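Local coordinates for filamentous hemagglutinin (Bordetella pertussis, PDB 1RWR), which serves as an adhesin whose secretion domain, a beta-helix, probably directs its export across the outer membrane by the two-partner secretion pathway, at residues A[39-53]-A[85-99]. Numbering follows the deposited sequence.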
loop_
_atom_site.group_PDB
_atom_site.type_symbol
_atom_site.label_atom_id
_atom_site.label_comp_id
_atom_site.label_asym_id
_atom_site.label_seq_id
_atom_site.Cartn_x
_atom_site.Cartn_y
_atom_site.Cartn_z
ATOM N N PHE A 39 -4.915 13.405 -7.127
ATOM C CA PHE A 39 -4.408 12.138 -7.700
ATOM C C PHE A 39 -5.440 11.039 -7.609
ATOM O O PHE A 39 -5.850 10.633 -6.501
ATOM C CB PHE A 39 -3.120 11.694 -7.008
ATOM C CG PHE A 39 -2.456 10.556 -7.696
ATOM C CD1 PHE A 39 -1.565 10.798 -8.728
ATOM C CD2 PHE A 39 -2.746 9.235 -7.341
ATOM C CE1 PHE A 39 -0.963 9.743 -9.414
ATOM C CE2 PHE A 39 -2.179 8.176 -8.056
ATOM C CZ PHE A 39 -1.295 8.440 -9.083
ATOM N N ASN A 40 -5.881 10.570 -8.763
ATOM C CA ASN A 40 -6.843 9.500 -8.869
ATOM C C ASN A 40 -6.495 8.679 -10.086
ATOM O O ASN A 40 -6.056 9.236 -11.110
ATOM C CB ASN A 40 -8.275 10.078 -9.025
ATOM C CG ASN A 40 -8.684 10.899 -7.854
ATOM O OD1 ASN A 40 -9.111 10.353 -6.830
ATOM N ND2 ASN A 40 -8.504 12.217 -7.948
ATOM N N VAL A 41 -6.773 7.386 -10.026
ATOM C CA VAL A 41 -6.562 6.476 -11.137
ATOM C C VAL A 41 -7.883 5.704 -11.348
ATOM O O VAL A 41 -8.485 5.191 -10.403
ATOM C CB VAL A 41 -5.392 5.503 -10.868
ATOM C CG1 VAL A 41 -5.210 4.559 -12.039
ATOM C CG2 VAL A 41 -4.103 6.289 -10.614
ATOM N N ALA A 42 -8.303 5.639 -12.604
ATOM C CA ALA A 42 -9.499 4.913 -13.012
ATOM C C ALA A 42 -9.157 3.915 -14.090
ATOM O O ALA A 42 -8.146 4.028 -14.753
ATOM C CB ALA A 42 -10.510 5.888 -13.528
ATOM N N ASN A 43 -10.006 2.927 -14.280
ATOM C CA ASN A 43 -9.751 1.915 -15.288
ATOM C C ASN A 43 -9.549 2.593 -16.654
ATOM O O ASN A 43 -10.266 3.590 -16.962
ATOM C CB ASN A 43 -10.925 0.941 -15.352
ATOM C CG ASN A 43 -11.027 0.043 -14.126
ATOM O OD1 ASN A 43 -10.053 -0.499 -13.670
ATOM N ND2 ASN A 43 -12.254 -0.169 -13.635
ATOM N N PRO A 44 -8.626 2.101 -17.482
ATOM C CA PRO A 44 -7.798 0.898 -17.258
ATOM C C PRO A 44 -6.553 1.095 -16.376
ATOM O O PRO A 44 -5.900 0.121 -16.037
ATOM C CB PRO A 44 -7.334 0.528 -18.656
ATOM C CG PRO A 44 -7.645 1.687 -19.505
ATOM C CD PRO A 44 -8.415 2.673 -18.822
ATOM N N GLY A 45 -6.267 2.331 -16.026
ATOM C CA GLY A 45 -5.181 2.657 -15.114
ATOM C C GLY A 45 -4.423 3.899 -15.507
ATOM O O GLY A 45 -4.975 4.833 -16.049
ATOM N N VAL A 46 -3.130 3.898 -15.233
ATOM C CA VAL A 46 -2.258 5.040 -15.457
ATOM C C VAL A 46 -0.872 4.497 -15.789
ATOM O O VAL A 46 -0.500 3.438 -15.298
ATOM C CB VAL A 46 -2.161 5.999 -14.206
ATOM C CG1 VAL A 46 -1.583 5.335 -12.953
ATOM C CG2 VAL A 46 -1.399 7.261 -14.520
ATOM N N VAL A 47 -0.135 5.236 -16.601
ATOM C CA VAL A 47 1.236 4.876 -16.907
ATOM C C VAL A 47 2.174 5.911 -16.276
ATOM O O VAL A 47 2.077 7.105 -16.598
ATOM C CB VAL A 47 1.452 4.814 -18.428
ATOM C CG1 VAL A 47 2.936 4.518 -18.777
ATOM C CG2 VAL A 47 0.540 3.788 -19.010
ATOM N N PHE A 48 3.114 5.449 -15.457
ATOM C CA PHE A 48 4.178 6.285 -14.950
ATOM C C PHE A 48 5.349 6.208 -15.917
ATOM O O PHE A 48 5.858 5.133 -16.192
ATOM C CB PHE A 48 4.649 5.828 -13.566
ATOM C CG PHE A 48 3.644 6.039 -12.500
ATOM C CD1 PHE A 48 3.532 7.256 -11.872
ATOM C CD2 PHE A 48 2.781 5.001 -12.155
ATOM C CE1 PHE A 48 2.569 7.434 -10.852
ATOM C CE2 PHE A 48 1.843 5.177 -11.190
ATOM C CZ PHE A 48 1.733 6.388 -10.532
ATOM N N ASN A 49 5.775 7.348 -16.437
ATOM C CA ASN A 49 6.785 7.341 -17.504
ATOM C C ASN A 49 8.179 7.409 -16.927
ATOM O O ASN A 49 8.682 8.473 -16.644
ATOM C CB ASN A 49 6.540 8.471 -18.524
ATOM C CG ASN A 49 7.423 8.351 -19.771
ATOM O OD1 ASN A 49 8.356 7.531 -19.822
ATOM N ND2 ASN A 49 7.148 9.188 -20.774
ATOM N N ASN A 50 8.802 6.243 -16.769
ATOM C CA ASN A 50 10.188 6.158 -16.301
ATOM C C ASN A 50 11.122 5.758 -17.453
ATOM O O ASN A 50 12.094 4.985 -17.259
ATOM C CB ASN A 50 10.276 5.137 -15.177
ATOM C CG ASN A 50 11.453 5.349 -14.235
ATOM O OD1 ASN A 50 12.003 6.447 -14.088
ATOM N ND2 ASN A 50 11.789 4.278 -13.507
ATOM N N GLY A 51 10.801 6.277 -18.640
ATOM C CA GLY A 51 11.469 5.904 -19.872
ATOM C C GLY A 51 12.421 6.978 -20.368
ATOM O O GLY A 51 12.095 8.139 -20.365
ATOM N N LEU A 52 13.624 6.564 -20.742
ATOM C CA LEU A 52 14.581 7.430 -21.448
ATOM C C LEU A 52 14.491 7.309 -22.961
ATOM O O LEU A 52 15.112 8.107 -23.684
ATOM C CB LEU A 52 16.002 7.092 -20.986
ATOM C CG LEU A 52 16.322 7.303 -19.515
ATOM C CD1 LEU A 52 17.771 6.909 -19.227
ATOM C CD2 LEU A 52 16.080 8.720 -19.032
ATOM N N THR A 53 13.719 6.337 -23.433
ATOM C CA THR A 53 13.490 6.119 -24.846
ATOM C C THR A 53 12.015 5.995 -25.140
ATOM O O THR A 53 11.215 5.627 -24.271
ATOM C CB THR A 53 14.194 4.843 -25.306
ATOM O OG1 THR A 53 13.677 3.708 -24.605
ATOM C CG2 THR A 53 15.689 4.888 -24.924
ATOM N N PRO A 85 -9.357 13.172 -1.036
ATOM C CA PRO A 85 -8.814 11.804 -1.049
ATOM C C PRO A 85 -8.539 11.309 -2.473
ATOM O O PRO A 85 -8.909 12.008 -3.459
ATOM C CB PRO A 85 -9.944 10.977 -0.407
ATOM C CG PRO A 85 -11.212 11.706 -0.831
ATOM C CD PRO A 85 -10.792 13.173 -0.717
ATOM N N SER A 86 -7.935 10.119 -2.582
ATOM C CA SER A 86 -7.619 9.492 -3.864
ATOM C C SER A 86 -8.414 8.213 -4.036
ATOM O O SER A 86 -8.558 7.439 -3.087
ATOM C CB SER A 86 -6.140 9.112 -3.932
ATOM O OG SER A 86 -5.313 10.238 -3.924
ATOM N N ARG A 87 -8.888 7.970 -5.239
ATOM C CA ARG A 87 -9.439 6.694 -5.612
ATOM C C ARG A 87 -8.459 6.055 -6.600
ATOM O O ARG A 87 -7.965 6.730 -7.508
ATOM C CB ARG A 87 -10.812 6.889 -6.272
ATOM C CG ARG A 87 -11.482 5.634 -6.609
ATOM C CD ARG A 87 -12.979 5.750 -7.013
ATOM N NE ARG A 87 -13.419 4.391 -7.334
ATOM C CZ ARG A 87 -13.227 3.767 -8.503
ATOM N NH1 ARG A 87 -12.707 4.391 -9.569
ATOM N NH2 ARG A 87 -13.608 2.508 -8.614
ATOM N N LEU A 88 -8.206 4.755 -6.429
ATOM C CA LEU A 88 -7.324 3.976 -7.301
ATOM C C LEU A 88 -8.008 2.718 -7.791
ATOM O O LEU A 88 -8.360 1.822 -6.997
ATOM C CB LEU A 88 -6.066 3.562 -6.550
ATOM C CG LEU A 88 -5.320 4.664 -5.819
ATOM C CD1 LEU A 88 -4.174 4.091 -4.998
ATOM C CD2 LEU A 88 -4.823 5.729 -6.814
ATOM N N ALA A 89 -8.135 2.628 -9.103
ATOM C CA ALA A 89 -8.709 1.481 -9.796
ATOM C C ALA A 89 -7.990 1.311 -11.106
ATOM O O ALA A 89 -7.739 2.306 -11.792
ATOM C CB ALA A 89 -10.231 1.723 -10.092
ATOM N N GLY A 90 -7.714 0.058 -11.459
ATOM C CA GLY A 90 -7.054 -0.317 -12.695
ATOM C C GLY A 90 -5.606 -0.668 -12.447
ATOM O O GLY A 90 -5.232 -0.997 -11.322
ATOM N N THR A 91 -4.787 -0.571 -13.491
ATOM C CA THR A 91 -3.392 -0.999 -13.440
ATOM C C THR A 91 -2.471 0.184 -13.309
ATOM O O THR A 91 -2.562 1.125 -14.082
ATOM C CB THR A 91 -3.013 -1.715 -14.686
ATOM O OG1 THR A 91 -3.829 -2.881 -14.853
ATOM C CG2 THR A 91 -1.553 -2.220 -14.596
ATOM N N LEU A 92 -1.574 0.129 -12.338
ATOM C CA LEU A 92 -0.508 1.092 -12.207
ATOM C C LEU A 92 0.688 0.512 -12.962
ATOM O O LEU A 92 1.342 -0.388 -12.456
ATOM C CB LEU A 92 -0.156 1.312 -10.744
ATOM C CG LEU A 92 -1.263 1.617 -9.734
ATOM C CD1 LEU A 92 -0.705 1.858 -8.328
ATOM C CD2 LEU A 92 -2.053 2.817 -10.198
ATOM N N GLU A 93 0.943 1.040 -14.158
ATOM C CA GLU A 93 2.029 0.568 -14.994
ATOM C C GLU A 93 3.200 1.547 -14.933
ATOM O O GLU A 93 3.029 2.742 -15.014
ATOM C CB GLU A 93 1.594 0.394 -16.442
ATOM C CG GLU A 93 2.744 -0.021 -17.370
ATOM C CD GLU A 93 2.315 -0.436 -18.754
ATOM O OE1 GLU A 93 1.122 -0.345 -19.126
ATOM O OE2 GLU A 93 3.208 -0.880 -19.515
ATOM N N VAL A 94 4.398 0.991 -14.791
ATOM C CA VAL A 94 5.622 1.762 -14.922
ATOM C C VAL A 94 6.208 1.449 -16.283
ATOM O O VAL A 94 6.508 0.291 -16.590
ATOM C CB VAL A 94 6.641 1.477 -13.790
ATOM C CG1 VAL A 94 7.852 2.389 -13.911
ATOM C CG2 VAL A 94 6.026 1.677 -12.423
ATOM N N TYR A 95 6.301 2.475 -17.117
ATOM C CA TYR A 95 6.982 2.346 -18.397
ATOM C C TYR A 95 8.461 2.684 -18.162
ATOM O O TYR A 95 8.812 3.731 -17.644
ATOM C CB TYR A 95 6.379 3.226 -19.483
ATOM C CG TYR A 95 7.259 3.309 -20.705
ATOM C CD1 TYR A 95 7.373 2.238 -21.552
ATOM C CD2 TYR A 95 7.988 4.462 -21.006
ATOM C CE1 TYR A 95 8.249 2.285 -22.683
ATOM C CE2 TYR A 95 8.846 4.519 -22.147
ATOM C CZ TYR A 95 8.979 3.420 -22.951
ATOM O OH TYR A 95 9.822 3.467 -24.053
ATOM N N GLY A 96 9.309 1.806 -18.683
ATOM C CA GLY A 96 10.758 1.984 -18.572
ATOM C C GLY A 96 11.346 1.097 -17.483
ATOM O O GLY A 96 11.045 -0.091 -17.370
ATOM N N LYS A 97 12.225 1.672 -16.681
ATOM C CA LYS A 97 12.853 0.930 -15.594
ATOM C C LYS A 97 11.817 0.694 -14.501
ATOM O O LYS A 97 11.107 1.619 -14.096
ATOM C CB LYS A 97 14.044 1.701 -15.017
ATOM C CG LYS A 97 14.782 1.022 -13.837
ATOM C CD LYS A 97 15.711 2.010 -13.142
ATOM C CE LYS A 97 16.404 1.441 -11.855
ATOM N NZ LYS A 97 15.500 1.439 -10.666
ATOM N N GLY A 98 11.745 -0.536 -14.019
ATOM C CA GLY A 98 10.897 -0.833 -12.881
ATOM C C GLY A 98 11.292 -0.020 -11.659
ATOM O O GLY A 98 12.455 0.223 -11.390
ATOM N N ALA A 99 10.303 0.363 -10.875
ATOM C CA ALA A 99 10.547 1.175 -9.677
ATOM C C ALA A 99 9.526 0.872 -8.589
ATOM O O ALA A 99 8.455 0.332 -8.863
ATOM C CB ALA A 99 10.476 2.638 -10.037
HETATM O O HOH W 1 -6.825 13.444 -4.908
HETATM O O HOH W 2 -10.707 6.681 -9.877
HETATM O O HOH W 3 -12.436 3.019 -12.580
HETATM O O HOH W 4 -6.150 -2.431 -16.711
#
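With CG of Tyr-95 swung anti to the backbone N (chi1 168°), the phenol reaches along segment 39-53 to Thr-53, and the same choice at Asn-50 (chi1 -156°) turns its amide toward Lys-97. Tyr-95 OH donates to Thr-53 O at 2.6 Å, from above the carbonyl plane, while Asn-49 OD1 meets the ring edge at CD2, 3.3 Å away, and accepts from Gly-51 N in an Asx turn. Asn-49 ND2 is hydrogen-bonded to Asn-22 OD1, holding the amide from its other end. Asn-50 ND2 gives a 2.8 Å bond to Lys-97 O, in the plane of its amide.

Leading up to this end is a parallel ladder, in which Val-46 and Phe-48 each use both N and O on 91-96, while Asn-50 N bonds to Tyr-95 O and its O takes a weak bond from Lys-97 N. On the inner face Leu-92 CD2 packs against Val-46 CG1 (3.8 Å) and the branches of Val-41, whereas Val-47 CG1 lies against Tyr-95 CB on the other face.

At the corner the register slips by one residue, around the cis peptide before Pro-44 and at Gly-90, whose CA packs against Asn-43 OD1 and Pro-44 O where a CB would clash. Beyond it Asn-40 OD1 takes the N-H of Arg-87 at 2.9 Å, and Ser-86 OG donates to Phe-39 O.

Such stacking of successive chain passes is the principle of the right-handed parallel beta-helix. Strand 45-50 lies between 20-22 and 91-96, and 114-117 continues the sheet; Leu-101 of strand 99-104 touches Phe-48, Leu-92 and Val-94 from across the interior.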